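CheA (PDB 6Y1Y) is a chemotaxis histidine kinase that probably autophosphorylates and passes the phosphate on to CheY or CheB, here represented by its dimerization domain. Local coordinates at residues L14-E19 / G112-E117; A25-S30 / T102-S107; T31-E36 / K98-K103; Q42-I47 / E88-F93; D50-L55 / S84-V89. One frame throughout, in Å; residues are numbered along the deposited sequence.

All five contacts fasten long helix 7-67 to the part of the chain that folds back along it. Contacts 1, 2 and 3 pair it with helix 93-125. Contact 4 pairs it with the loop before that helix, and contact 5 with the end of helix 72-87. Contacts 1 and 5 lie on opposite sides of the chain's centre, their own centres about 48 Å apart. Contacts 2 and 3 are about 7 Å apart between centres and share T102 and K103; F104 CD2 lies 3.8 Å from F34 CE2. Contacts 4 and 5 share E88 and V89, centres about 10 Å apart. Each contact also touches the second subunit.

Contact 1. Residues L14-E19 / G112-E117; sequences LNLVSE and GRISGE
L16 packs across the side chain of E117, and the two cross at about a right angle. This is the close-packed part of the contact. CD1 of L16 lies 3.7 Å from E117 CB, and CD2 of L16 comes within 3.2 Å of E117 OE1. I114, one turn before E117, packs beside it. I114 CG2 rests on the backbone, 3.7 Å from L16 O, and I114 CD1 sits 3.8 Å from E19 CB. L16 and I114 are buried, and L16 also packs on L118. Helices 14-19 and 112-117 run antiparallel, at 156°, with axes 9.9 Å apart. They form one stage of the helical hairpin whose two copies build the CheA dimerization bundle. V17 faces away from this seam and packs on Q119 of the second subunit.

Toward solvent the contact turns polar and looser. R113 NH2 donates over 2.8 Å on the syn side of E19 OE1, though somewhat out of the carboxylate plane, with an N-H...O angle of 151°. The carboxylate lies at the edge of the guanidinium, and the two planes are only 19° apart. The R113 chain leaves with CG anti to the backbone N and bends at chi3, which brings its end across to E19. Within its own helix, R113 NH1 makes a second salt bridge, 2.7 Å to E117 OE1. One arginine therefore bridges two carboxylates, which would be expected to ease their mutual repulsion. N110 OD1 is a further partner of R113 NH2.

Contact 2. Residues A25-S30 / T102-S107; sequences ASLNQS and TKFKSS
L27 meets the ring of F104 at its edge, near the ring plane, and the two side chains cross at about a right angle. L27 CD2 does the touching, 3.6 Å from F104 CE1. L27 CD2 also lies 3.8 Å from S107 CB. F104 has CG anti to the backbone N (chi1 178°), which directs the ring to the flank where L27 lies. There it stacks on F104 of the second subunit.

The serines face one another across the middle of the contact. S26 and S107 both point toward the opposite helix, and their OG atoms are 2.8 Å apart. S30 points across as well, its OG 3.9 Å from F104 CA. A water sits among the three hydroxyls. It donates to S30 OG at 2.8 Å and is hydrogen-bonded to S107 OG at 2.6 Å. A weaker bond reaches the backbone O of S26. Small polar side chains and one water thus occupy the seam beside the leucine and phenylalanine.

K103 lies over the outer side of the serines. Its extended chain runs toward helix 25-30, with K103 CE 4.0 Å from S26 OG and K103 NZ 4.3 Å from Q29 CB.

The helices run antiparallel at 155°, as in a coiled-coil hairpin. The paired F104 rings place this level within the four-helix bundle formed by two subunits.

Contact 3. Residues T31-E36 / K98-K103; sequences TIEFAE and KAAVTK
Apolar packing centres on A100, whose methyl points toward helix 31-36 and fits between E33 and F34. F34 CE1 is 3.6 Å from A100 CB. F34 CZ is 3.6 Å from A100 C. The ring then reaches V101, whose CG2 is 4.0 Å from F34 CZ; these two side chains cross at about a right angle. F34 CG stands beside its own backbone N (chi1 -75°), and from there the ring swings across to A100 and V101.

Van der Waals contact with a polar group comes from E33. It extends so that its carboxylate lies against the methyl on another side of A100, with E33 CD 3.5 Å from A100 CB. No direct hydrogen bond joins the two segments.

The polar link is made through water. One water donates to E33 OE1 at 2.6 Å and to the carbonyl oxygen of A100 at 2.8 Å. It tethers the carboxylate to the backbone of the facing helix. K103 NZ lies 4.4 Å from E33 OE1, too far for a salt bridge, although the opposite charges may still attract.

The contact lies near the centre of the chain, between antiparallel helices 7-67 and 93-125. F34 also packs on M97 and F104 of its own chain. Its ring stacks on F34 of the second subunit, whose helices complete the bundle.

Contact 4. Residues Q42-I47 / E88-F93; sequences QNSSTI and EVFGDF
S44 and F90 make the central touch, where helix 7-67 meets the loop that follows helix 72-87. S44 CB touches the ring, 3.5 Å from F90 CD1. The ring runs on to the next residue, with F90 CE1 3.7 Å from the backbone N of S45. A separate apolar patch joins I47 and V89 through their CG2 methyls, 3.6 Å apart. V89 has CG1 between the backbone N and the carbonyl carbon (chi1 68°) and CG2 anti to the N, and CG2 is the branch turned to the helix. S44 OG adds a weak hydrogen bond of 3.5 Å to the carbonyl oxygen of V89. K40 NZ lies at the same hydroxyl in another weak bond.

Two turns position the loop residues. A type I turn from E88 to G91 is closed by G91 N to E88 O, 2.9 Å. A type II' turn from F90 to F93 overlaps it, closed by F93 N to F90 O at 3.0 Å. G91 stands second in it, with positive phi (57°). D92 then takes the N-cap position of helix 93-125, and F93 turns toward helix 7-67, where it packs on L37, K40 and F41.

Farther out, F90 meets F41 of its own chain and both F41 and F90 of the second subunit. The loop is a break between two helices, and its phenylalanines join an aromatic cluster in the core of the dimeric four-helix bundle.

Contact 5. Residues D50-L55 / S84-V89; sequences DKTRRL and SSLLEV
Apolar contacts are carried by L86, which reaches segment 50-55 with both methyls. L86 CD1 lies 3.8 Å from K51 CB. L86 CD2 meets the CD2 methyl of L55 at 4.0 Å, the two leucines crossing at about a right angle. L86 has CG anti to the backbone N (chi1 -179°), which carries its methyls across to T52 and L55. L86 CD1 is also in van der Waals contact with a hydroxyl, 3.5 Å from T52 OG1. T52 OG1 is hydrogen-bonded to Y48 O of its own helix.

K51 contributes mainly its aliphatic chain. It passes along the end of helix 72-87, bends at chi4, and brings K51 NZ to 3.8 Å from S85 CB. K51 CE is 4.2 Å from V89 CG2.

Here helix 7-67 pairs with helix 72-87, the segment before the loop, and so extends the hairpin beyond helix 93-125. Across the dimer, L55 packs on L55 of the second subunit, and T52 on its L87.

Charged groups bond along and around the contact, with no hydrogen bond between the two segments. R54 NH1 donates to D50 OD2 over 2.9 Å, from above the carboxylate plane. R54 NE makes a salt bridge to E82, which ties helix 7-67 to helix 72-87.

Contact 1. Residues L14-E19 / G112-E117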
# COMPACT_ATOMS: atom_id res chain seq x y z
N LEU B 14 -24.87 -2.49 -22.02
CA LEU B 14 -24.37 -3.79 -21.58
C LEU B 14 -22.86 -3.87 -21.72
O LEU B 14 -22.18 -4.44 -20.85
CB LEU B 14 -25.02 -4.91 -22.40
CG LEU B 14 -26.48 -5.18 -22.11
CD1 LEU B 14 -27.04 -6.13 -23.15
CD2 LEU B 14 -26.61 -5.76 -20.71
N ASN B 15 -22.31 -3.32 -22.80
CA ASN B 15 -20.86 -3.33 -22.97
C ASN B 15 -20.19 -2.42 -21.95
O ASN B 15 -19.07 -2.71 -21.51
CB ASN B 15 -20.49 -2.93 -24.39
CG ASN B 15 -20.58 -4.10 -25.36
OD1 ASN B 15 -21.09 -5.17 -25.01
ND2 ASN B 15 -20.08 -3.91 -26.57
N LEU B 16 -20.83 -1.30 -21.59
CA LEU B 16 -20.28 -0.45 -20.53
C LEU B 16 -20.33 -1.16 -19.18
O LEU B 16 -19.39 -1.05 -18.38
CB LEU B 16 -21.04 0.87 -20.46
CG LEU B 16 -20.58 1.94 -21.46
CD1 LEU B 16 -21.42 3.20 -21.32
CD2 LEU B 16 -19.11 2.26 -21.27
N VAL B 17 -21.41 -1.91 -18.91
CA VAL B 17 -21.49 -2.63 -17.65
C VAL B 17 -20.47 -3.77 -17.62
O VAL B 17 -19.86 -4.05 -16.59
CB VAL B 17 -22.92 -3.14 -17.41
CG1 VAL B 17 -22.98 -4.05 -16.18
CG2 VAL B 17 -23.89 -1.97 -17.26
N SER B 18 -20.24 -4.39 -18.78
CA SER B 18 -19.19 -5.41 -18.87
C SER B 18 -17.83 -4.82 -18.53
O SER B 18 -17.04 -5.43 -17.79
CB SER B 18 -19.18 -6.03 -20.27
OG SER B 18 -18.07 -6.88 -20.44
N GLU B 19 -17.52 -3.63 -19.06
CA GLU B 19 -16.26 -2.96 -18.72
C GLU B 19 -16.20 -2.65 -17.23
O GLU B 19 -15.12 -2.67 -16.63
CB GLU B 19 -16.11 -1.67 -19.51
CG GLU B 19 -15.75 -1.80 -20.97
CD GLU B 19 -15.41 -0.45 -21.57
OE1 GLU B 19 -14.26 0.01 -21.37
OE2 GLU B 19 -16.29 0.16 -22.23
N GLY B 112 -13.32 5.84 -13.60
CA GLY B 112 -13.84 7.19 -13.79
C GLY B 112 -14.33 7.42 -15.21
O GLY B 112 -15.40 8.01 -15.41
N ARG B 113 -13.59 6.94 -16.20
CA ARG B 113 -14.02 7.10 -17.58
C ARG B 113 -15.31 6.32 -17.84
O ARG B 113 -16.25 6.85 -18.44
CB ARG B 113 -12.92 6.65 -18.55
CG ARG B 113 -13.32 6.81 -20.01
CD ARG B 113 -12.39 6.07 -20.96
NE ARG B 113 -12.30 4.64 -20.66
CZ ARG B 113 -13.23 3.75 -20.99
NH1 ARG B 113 -14.33 4.12 -21.62
NH2 ARG B 113 -13.05 2.47 -20.68
N ILE B 114 -15.37 5.08 -17.37
CA ILE B 114 -16.56 4.26 -17.58
C ILE B 114 -17.76 4.89 -16.89
O ILE B 114 -18.86 4.94 -17.46
CB ILE B 114 -16.31 2.82 -17.10
CG1 ILE B 114 -15.22 2.16 -17.94
CG2 ILE B 114 -17.59 2.00 -17.17
CD1 ILE B 114 -14.57 1.00 -17.23
N SER B 115 -17.57 5.40 -15.67
CA SER B 115 -18.69 5.97 -14.93
C SER B 115 -19.25 7.20 -15.63
O SER B 115 -20.47 7.41 -15.63
CB SER B 115 -18.25 6.33 -13.51
OG SER B 115 -17.48 7.52 -13.49
N GLY B 116 -18.39 8.01 -16.25
CA GLY B 116 -18.88 9.12 -17.05
C GLY B 116 -19.71 8.65 -18.23
O GLY B 116 -20.75 9.23 -18.54
N GLU B 117 -19.26 7.59 -18.91
CA GLU B 117 -20.01 7.05 -20.03
C GLU B 117 -21.32 6.43 -19.57
O GLU B 117 -22.34 6.55 -20.25
CB GLU B 117 -19.16 6.02 -20.78
CG GLU B 117 -18.00 6.61 -21.57
CD GLU B 117 -17.37 5.60 -22.51
OE1 GLU B 117 -16.93 4.54 -22.04
OE2 GLU B 117 -17.32 5.88 -23.73

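Contact 2. Residues A25-S30 / T102-S107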
# COMPACT_ATOMS: atom_id res chain seq x y z
N ALA B 25 -13.33 -6.43 -11.06
CA ALA B 25 -12.51 -7.61 -10.79
C ALA B 25 -11.05 -7.22 -10.61
O ALA B 25 -10.35 -7.77 -9.75
CB ALA B 25 -12.68 -8.64 -11.90
N SER B 26 -10.57 -6.25 -11.40
CA SER B 26 -9.19 -5.83 -11.27
C SER B 26 -8.97 -5.08 -9.96
O SER B 26 -7.97 -5.29 -9.27
CB SER B 26 -8.80 -4.97 -12.47
OG SER B 26 -7.52 -4.37 -12.31
N LEU B 27 -9.94 -4.25 -9.57
CA LEU B 27 -9.84 -3.53 -8.31
C LEU B 27 -9.86 -4.50 -7.14
O LEU B 27 -9.15 -4.30 -6.15
CB LEU B 27 -10.98 -2.51 -8.19
CG LEU B 27 -10.83 -1.31 -9.11
CD1 LEU B 27 -12.14 -0.57 -9.27
CD2 LEU B 27 -9.74 -0.36 -8.60
N ASN B 28 -10.67 -5.56 -7.23
CA ASN B 28 -10.66 -6.58 -6.19
C ASN B 28 -9.27 -7.20 -6.04
O ASN B 28 -8.78 -7.37 -4.92
CB ASN B 28 -11.70 -7.66 -6.48
CG ASN B 28 -11.73 -8.74 -5.43
OD1 ASN B 28 -12.02 -8.49 -4.25
ND2 ASN B 28 -11.40 -9.96 -5.85
N GLN B 29 -8.61 -7.52 -7.15
CA GLN B 29 -7.26 -8.06 -7.07
C GLN B 29 -6.31 -7.06 -6.44
O GLN B 29 -5.39 -7.46 -5.72
CB GLN B 29 -6.79 -8.51 -8.45
CG GLN B 29 -7.49 -9.79 -8.92
CD GLN B 29 -7.36 -10.94 -7.92
OE1 GLN B 29 -8.35 -11.48 -7.45
NE2 GLN B 29 -6.13 -11.30 -7.59
N SER B 30 -6.53 -5.76 -6.68
CA SER B 30 -5.66 -4.76 -6.06
C SER B 30 -5.89 -4.70 -4.56
O SER B 30 -4.94 -4.49 -3.80
CB SER B 30 -5.92 -3.38 -6.66
OG SER B 30 -5.22 -3.21 -7.89
N THR B 102 0.55 1.80 -8.86
CA THR B 102 0.40 2.13 -10.28
C THR B 102 -0.77 1.37 -10.91
O THR B 102 -1.57 1.95 -11.67
CB THR B 102 1.71 1.82 -10.99
OG1 THR B 102 2.70 2.77 -10.57
CG2 THR B 102 1.54 1.87 -12.51
N LYS B 103 -0.89 0.07 -10.61
CA LYS B 103 -2.00 -0.72 -11.15
C LYS B 103 -3.34 -0.21 -10.64
O LYS B 103 -4.30 -0.07 -11.41
CB LYS B 103 -1.79 -2.18 -10.77
CG LYS B 103 -2.92 -3.09 -11.19
CD LYS B 103 -2.68 -4.51 -10.72
CE LYS B 103 -3.88 -5.40 -11.07
NZ LYS B 103 -3.60 -6.85 -10.82
N PHE B 104 -3.43 0.08 -9.34
CA PHE B 104 -4.66 0.60 -8.76
C PHE B 104 -5.05 1.93 -9.41
O PHE B 104 -6.20 2.13 -9.82
CB PHE B 104 -4.47 0.73 -7.25
CG PHE B 104 -5.66 1.30 -6.50
CD1 PHE B 104 -6.94 1.25 -7.01
CD2 PHE B 104 -5.48 1.85 -5.24
CE1 PHE B 104 -8.01 1.78 -6.30
CE2 PHE B 104 -6.55 2.38 -4.52
CZ PHE B 104 -7.82 2.35 -5.06
N LYS B 105 -4.09 2.85 -9.55
CA LYS B 105 -4.38 4.13 -10.20
C LYS B 105 -4.91 3.92 -11.61
O LYS B 105 -5.80 4.67 -12.06
CB LYS B 105 -3.13 5.01 -10.22
CG LYS B 105 -2.79 5.64 -8.89
CD LYS B 105 -1.49 6.41 -9.02
CE LYS B 105 -1.30 7.35 -7.85
NZ LYS B 105 -0.03 8.13 -8.00
N SER B 106 -4.36 2.95 -12.33
CA SER B 106 -4.80 2.70 -13.70
C SER B 106 -6.25 2.24 -13.73
O SER B 106 -7.06 2.78 -14.49
CB SER B 106 -3.89 1.65 -14.35
OG SER B 106 -4.24 1.43 -15.70
N SER B 107 -6.61 1.30 -12.86
CA SER B 107 -7.98 0.78 -12.85
C SER B 107 -8.96 1.83 -12.35
O SER B 107 -10.09 1.91 -12.84
CB SER B 107 -8.07 -0.47 -11.99
OG SER B 107 -7.31 -1.54 -12.54
O HOH W 1 -6.55 -2.58 -10.25

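Contact 3. Residues T31-E36 / K98-K103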
# COMPACT_ATOMS: atom_id res chain seq x y z
N THR B 31 -7.12 -4.92 -4.08
CA THR B 31 -7.31 -4.97 -2.63
C THR B 31 -6.54 -6.14 -2.04
O THR B 31 -5.98 -6.03 -0.94
CB THR B 31 -8.79 -5.06 -2.24
OG1 THR B 31 -9.30 -6.36 -2.58
CG2 THR B 31 -9.62 -3.96 -2.91
N ILE B 32 -6.51 -7.28 -2.75
CA ILE B 32 -5.78 -8.45 -2.27
C ILE B 32 -4.28 -8.18 -2.30
O ILE B 32 -3.54 -8.57 -1.39
CB ILE B 32 -6.16 -9.68 -3.10
CG1 ILE B 32 -7.62 -10.05 -2.82
CG2 ILE B 32 -5.23 -10.84 -2.80
CD1 ILE B 32 -8.31 -10.72 -4.00
N GLU B 33 -3.82 -7.50 -3.35
CA GLU B 33 -2.41 -7.16 -3.45
C GLU B 33 -1.96 -6.30 -2.27
O GLU B 33 -0.91 -6.55 -1.66
CB GLU B 33 -2.15 -6.44 -4.78
CG GLU B 33 -0.71 -6.14 -5.07
CD GLU B 33 -0.46 -5.80 -6.52
OE1 GLU B 33 -1.42 -5.44 -7.24
OE2 GLU B 33 0.72 -5.89 -6.95
N PHE B 34 -2.77 -5.30 -1.91
CA PHE B 34 -2.37 -4.45 -0.79
C PHE B 34 -2.52 -5.18 0.54
O PHE B 34 -1.75 -4.91 1.47
CB PHE B 34 -3.17 -3.14 -0.79
CG PHE B 34 -2.74 -2.17 -1.84
CD1 PHE B 34 -1.45 -1.65 -1.84
CD2 PHE B 34 -3.64 -1.74 -2.82
CE1 PHE B 34 -1.05 -0.75 -2.82
CE2 PHE B 34 -3.25 -0.85 -3.80
CZ PHE B 34 -1.95 -0.35 -3.80
N ALA B 35 -3.50 -6.08 0.67
CA ALA B 35 -3.57 -6.87 1.89
C ALA B 35 -2.34 -7.76 2.04
O ALA B 35 -1.81 -7.90 3.14
CB ALA B 35 -4.85 -7.72 1.91
N GLU B 36 -1.88 -8.36 0.93
CA GLU B 36 -0.64 -9.15 0.97
C GLU B 36 0.55 -8.28 1.34
O GLU B 36 1.44 -8.72 2.08
CB GLU B 36 -0.38 -9.80 -0.39
CG GLU B 36 -1.39 -10.83 -0.86
CD GLU B 36 -1.11 -11.30 -2.28
OE1 GLU B 36 -0.22 -10.71 -2.94
OE2 GLU B 36 -1.75 -12.27 -2.73
N LYS B 98 5.11 0.19 -5.04
CA LYS B 98 4.91 1.17 -6.10
C LYS B 98 4.14 0.58 -7.27
O LYS B 98 3.22 1.21 -7.80
CB LYS B 98 6.26 1.72 -6.58
CG LYS B 98 6.05 2.97 -7.43
CD LYS B 98 7.36 3.63 -7.85
CE LYS B 98 7.04 4.89 -8.62
NZ LYS B 98 8.26 5.59 -9.12
N ALA B 99 4.48 -0.64 -7.67
CA ALA B 99 3.76 -1.27 -8.78
C ALA B 99 2.29 -1.48 -8.43
O ALA B 99 1.42 -1.33 -9.29
CB ALA B 99 4.43 -2.59 -9.16
N ALA B 100 2.00 -1.85 -7.18
CA ALA B 100 0.61 -2.05 -6.79
C ALA B 100 -0.16 -0.74 -6.85
O ALA B 100 -1.33 -0.72 -7.28
CB ALA B 100 0.55 -2.65 -5.39
N VAL B 101 0.47 0.38 -6.43
CA VAL B 101 -0.18 1.69 -6.54
C VAL B 101 -0.43 2.04 -7.99
O VAL B 101 -1.53 2.49 -8.36
CB VAL B 101 0.67 2.78 -5.84
CG1 VAL B 101 0.05 4.16 -6.07
CG2 VAL B 101 0.80 2.49 -4.34
N THR B 102 0.55 1.80 -8.86
CA THR B 102 0.40 2.13 -10.28
C THR B 102 -0.77 1.37 -10.91
O THR B 102 -1.57 1.95 -11.67
CB THR B 102 1.71 1.82 -10.99
OG1 THR B 102 2.70 2.77 -10.57
CG2 THR B 102 1.54 1.87 -12.51
N LYS B 103 -0.89 0.07 -10.61
CA LYS B 103 -2.00 -0.72 -11.15
C LYS B 103 -3.34 -0.21 -10.64
O LYS B 103 -4.30 -0.07 -11.41
CB LYS B 103 -1.79 -2.18 -10.77
CG LYS B 103 -2.92 -3.09 -11.19
CD LYS B 103 -2.68 -4.51 -10.72
CE LYS B 103 -3.88 -5.40 -11.07
NZ LYS B 103 -3.60 -6.85 -10.82
O HOH W 2 -2.78 -3.17 -7.31

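Contact 4. Residues Q42-I47 / E88-F93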
# COMPACT_ATOMS: atom_id res chain seq x y z
N GLN B 42 4.25 -6.34 7.85
CA GLN B 42 4.20 -6.73 9.25
C GLN B 42 5.24 -7.80 9.56
O GLN B 42 5.97 -7.70 10.55
CB GLN B 42 2.79 -7.23 9.60
CG GLN B 42 1.78 -6.12 9.57
CD GLN B 42 1.97 -5.16 10.72
OE1 GLN B 42 2.88 -4.32 10.71
NE2 GLN B 42 1.11 -5.28 11.73
N ASN B 43 5.34 -8.81 8.70
CA ASN B 43 6.31 -9.87 8.96
C ASN B 43 7.73 -9.34 8.88
O ASN B 43 8.55 -9.60 9.77
CB ASN B 43 6.10 -11.02 7.98
CG ASN B 43 4.84 -11.81 8.26
OD1 ASN B 43 4.34 -11.83 9.38
ND2 ASN B 43 4.30 -12.45 7.22
N SER B 44 8.04 -8.58 7.83
CA SER B 44 9.39 -8.06 7.67
C SER B 44 9.74 -7.00 8.72
O SER B 44 10.91 -6.91 9.12
CB SER B 44 9.59 -7.52 6.26
OG SER B 44 9.69 -8.59 5.34
N SER B 45 8.75 -6.22 9.17
CA SER B 45 8.98 -5.22 10.22
C SER B 45 9.36 -5.90 11.53
O SER B 45 10.19 -5.38 12.29
CB SER B 45 7.73 -4.36 10.40
OG SER B 45 7.88 -3.43 11.48
N THR B 46 8.72 -7.02 11.84
CA THR B 46 9.11 -7.78 13.03
C THR B 46 10.57 -8.22 12.94
O THR B 46 11.32 -8.10 13.92
CB THR B 46 8.19 -9.00 13.17
OG1 THR B 46 6.82 -8.56 13.26
CG2 THR B 46 8.54 -9.79 14.43
N ILE B 47 10.99 -8.70 11.77
CA ILE B 47 12.39 -9.09 11.58
C ILE B 47 13.29 -7.86 11.63
O ILE B 47 14.38 -7.89 12.23
CB ILE B 47 12.55 -9.88 10.27
CG1 ILE B 47 11.60 -11.08 10.23
CG2 ILE B 47 13.98 -10.36 10.11
CD1 ILE B 47 11.68 -11.96 11.45
N GLU B 88 18.70 -5.53 3.82
CA GLU B 88 17.92 -6.26 2.82
C GLU B 88 16.63 -6.83 3.39
O GLU B 88 15.94 -7.55 2.67
CB GLU B 88 18.77 -7.41 2.24
CG GLU B 88 20.04 -6.92 1.55
CD GLU B 88 20.87 -8.04 0.93
OE1 GLU B 88 20.85 -9.18 1.46
OE2 GLU B 88 21.56 -7.78 -0.09
N VAL B 89 16.26 -6.45 4.61
CA VAL B 89 15.19 -7.20 5.28
C VAL B 89 13.83 -7.03 4.59
O VAL B 89 13.01 -7.96 4.61
CB VAL B 89 15.14 -6.84 6.78
CG1 VAL B 89 14.69 -5.42 6.99
CG2 VAL B 89 14.24 -7.81 7.55
N PHE B 90 13.56 -5.90 3.95
CA PHE B 90 12.30 -5.74 3.23
C PHE B 90 12.40 -6.14 1.77
O PHE B 90 11.38 -6.08 1.07
CB PHE B 90 11.78 -4.30 3.34
CG PHE B 90 11.36 -3.90 4.72
CD1 PHE B 90 10.09 -4.18 5.18
CD2 PHE B 90 12.26 -3.26 5.57
CE1 PHE B 90 9.70 -3.83 6.47
CE2 PHE B 90 11.88 -2.90 6.86
CZ PHE B 90 10.61 -3.19 7.31
N GLY B 91 13.58 -6.55 1.31
CA GLY B 91 13.70 -6.99 -0.07
C GLY B 91 13.24 -5.91 -1.03
O GLY B 91 13.60 -4.73 -0.89
N ASP B 92 12.42 -6.31 -1.99
CA ASP B 92 11.92 -5.41 -3.02
C ASP B 92 10.58 -4.78 -2.66
O ASP B 92 9.83 -4.40 -3.56
CB ASP B 92 11.80 -6.14 -4.35
CG ASP B 92 13.15 -6.58 -4.90
OD1 ASP B 92 14.11 -5.79 -4.81
OD2 ASP B 92 13.24 -7.71 -5.41
N PHE B 93 10.26 -4.68 -1.36
CA PHE B 93 8.97 -4.13 -0.96
C PHE B 93 8.69 -2.79 -1.63
O PHE B 93 7.57 -2.54 -2.08
CB PHE B 93 8.90 -3.97 0.56
CG PHE B 93 7.51 -3.64 1.07
CD1 PHE B 93 7.07 -2.32 1.15
CD2 PHE B 93 6.65 -4.65 1.48
CE1 PHE B 93 5.79 -2.02 1.60
CE2 PHE B 93 5.37 -4.35 1.94
CZ PHE B 93 4.94 -3.05 2.00

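Contact 5. Residues D50-L55 / S84-V89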
# COMPACT_ATOMS: atom_id res chain seq x y z
N ASP B 50 13.89 -6.98 15.21
CA ASP B 50 14.79 -7.96 15.84
C ASP B 50 16.23 -7.70 15.43
O ASP B 50 17.14 -7.69 16.28
CB ASP B 50 14.37 -9.38 15.44
CG ASP B 50 15.28 -10.44 16.03
OD1 ASP B 50 15.34 -10.55 17.27
OD2 ASP B 50 15.96 -11.17 15.25
N LYS B 51 16.47 -7.47 14.14
CA LYS B 51 17.83 -7.23 13.67
C LYS B 51 18.38 -5.91 14.20
O LYS B 51 19.55 -5.83 14.58
CB LYS B 51 17.85 -7.24 12.14
CG LYS B 51 17.54 -8.59 11.51
CD LYS B 51 17.85 -8.56 10.02
CE LYS B 51 17.48 -9.85 9.31
NZ LYS B 51 18.28 -11.00 9.80
N THR B 52 17.54 -4.87 14.23
CA THR B 52 18.01 -3.57 14.71
C THR B 52 18.36 -3.62 16.19
O THR B 52 19.43 -3.15 16.59
CB THR B 52 16.95 -2.51 14.45
OG1 THR B 52 16.73 -2.37 13.05
CG2 THR B 52 17.37 -1.16 15.02
N ARG B 53 17.51 -4.26 17.00
CA ARG B 53 17.84 -4.46 18.41
C ARG B 53 19.14 -5.23 18.56
O ARG B 53 19.99 -4.87 19.40
CB ARG B 53 16.70 -5.18 19.12
CG ARG B 53 15.53 -4.28 19.51
CD ARG B 53 14.55 -5.02 20.44
NE ARG B 53 14.03 -6.24 19.83
CZ ARG B 53 12.89 -6.30 19.14
NH1 ARG B 53 12.14 -5.22 18.98
NH2 ARG B 53 12.50 -7.46 18.62
N ARG B 54 19.34 -6.27 17.75
CA ARG B 54 20.56 -7.06 17.88
C ARG B 54 21.80 -6.25 17.50
O ARG B 54 22.82 -6.32 18.19
CB ARG B 54 20.44 -8.31 17.00
CG ARG B 54 21.71 -9.13 16.92
CD ARG B 54 21.40 -10.57 16.51
NE ARG B 54 20.81 -10.67 15.18
CZ ARG B 54 19.55 -11.00 14.95
NH1 ARG B 54 18.73 -11.27 15.97
NH2 ARG B 54 19.10 -11.07 13.70
N LEU B 55 21.72 -5.46 16.42
CA LEU B 55 22.87 -4.64 16.03
C LEU B 55 23.21 -3.60 17.11
O LEU B 55 24.39 -3.37 17.42
CB LEU B 55 22.58 -3.97 14.70
CG LEU B 55 23.66 -3.02 14.18
CD1 LEU B 55 24.98 -3.75 14.00
CD2 LEU B 55 23.21 -2.39 12.88
N SER B 84 24.38 -5.97 6.58
CA SER B 84 23.82 -6.29 5.27
C SER B 84 22.51 -7.06 5.39
O SER B 84 21.61 -6.86 4.56
CB SER B 84 24.84 -7.06 4.42
OG SER B 84 25.31 -8.22 5.05
N SER B 85 22.35 -7.90 6.41
CA SER B 85 21.06 -8.56 6.59
C SER B 85 19.97 -7.53 6.87
O SER B 85 18.85 -7.63 6.36
CB SER B 85 21.13 -9.56 7.75
OG SER B 85 21.83 -10.75 7.39
N LEU B 86 20.30 -6.52 7.68
CA LEU B 86 19.34 -5.47 8.01
C LEU B 86 18.97 -4.63 6.79
O LEU B 86 17.80 -4.29 6.60
CB LEU B 86 19.93 -4.61 9.13
CG LEU B 86 19.10 -3.46 9.68
CD1 LEU B 86 17.74 -3.96 10.15
CD2 LEU B 86 19.84 -2.78 10.81
N LEU B 87 19.96 -4.29 5.95
CA LEU B 87 19.68 -3.49 4.76
C LEU B 87 18.72 -4.20 3.81
O LEU B 87 18.00 -3.54 3.05
CB LEU B 87 20.97 -3.16 4.01
CG LEU B 87 21.97 -2.24 4.70
CD1 LEU B 87 23.17 -2.11 3.79
CD2 LEU B 87 21.33 -0.88 4.92
N GLU B 88 18.70 -5.53 3.82
CA GLU B 88 17.92 -6.26 2.82
C GLU B 88 16.63 -6.83 3.39
O GLU B 88 15.94 -7.55 2.67
CB GLU B 88 18.77 -7.41 2.24
CG GLU B 88 20.04 -6.92 1.55
CD GLU B 88 20.87 -8.04 0.93
OE1 GLU B 88 20.85 -9.18 1.46
OE2 GLU B 88 21.56 -7.78 -0.09
N VAL B 89 16.26 -6.45 4.61
CA VAL B 89 15.19 -7.20 5.28
C VAL B 89 13.83 -7.03 4.59
O VAL B 89 13.01 -7.96 4.61
CB VAL B 89 15.14 -6.84 6.78
CG1 VAL B 89 14.69 -5.42 6.99
CG2 VAL B 89 14.24 -7.81 7.55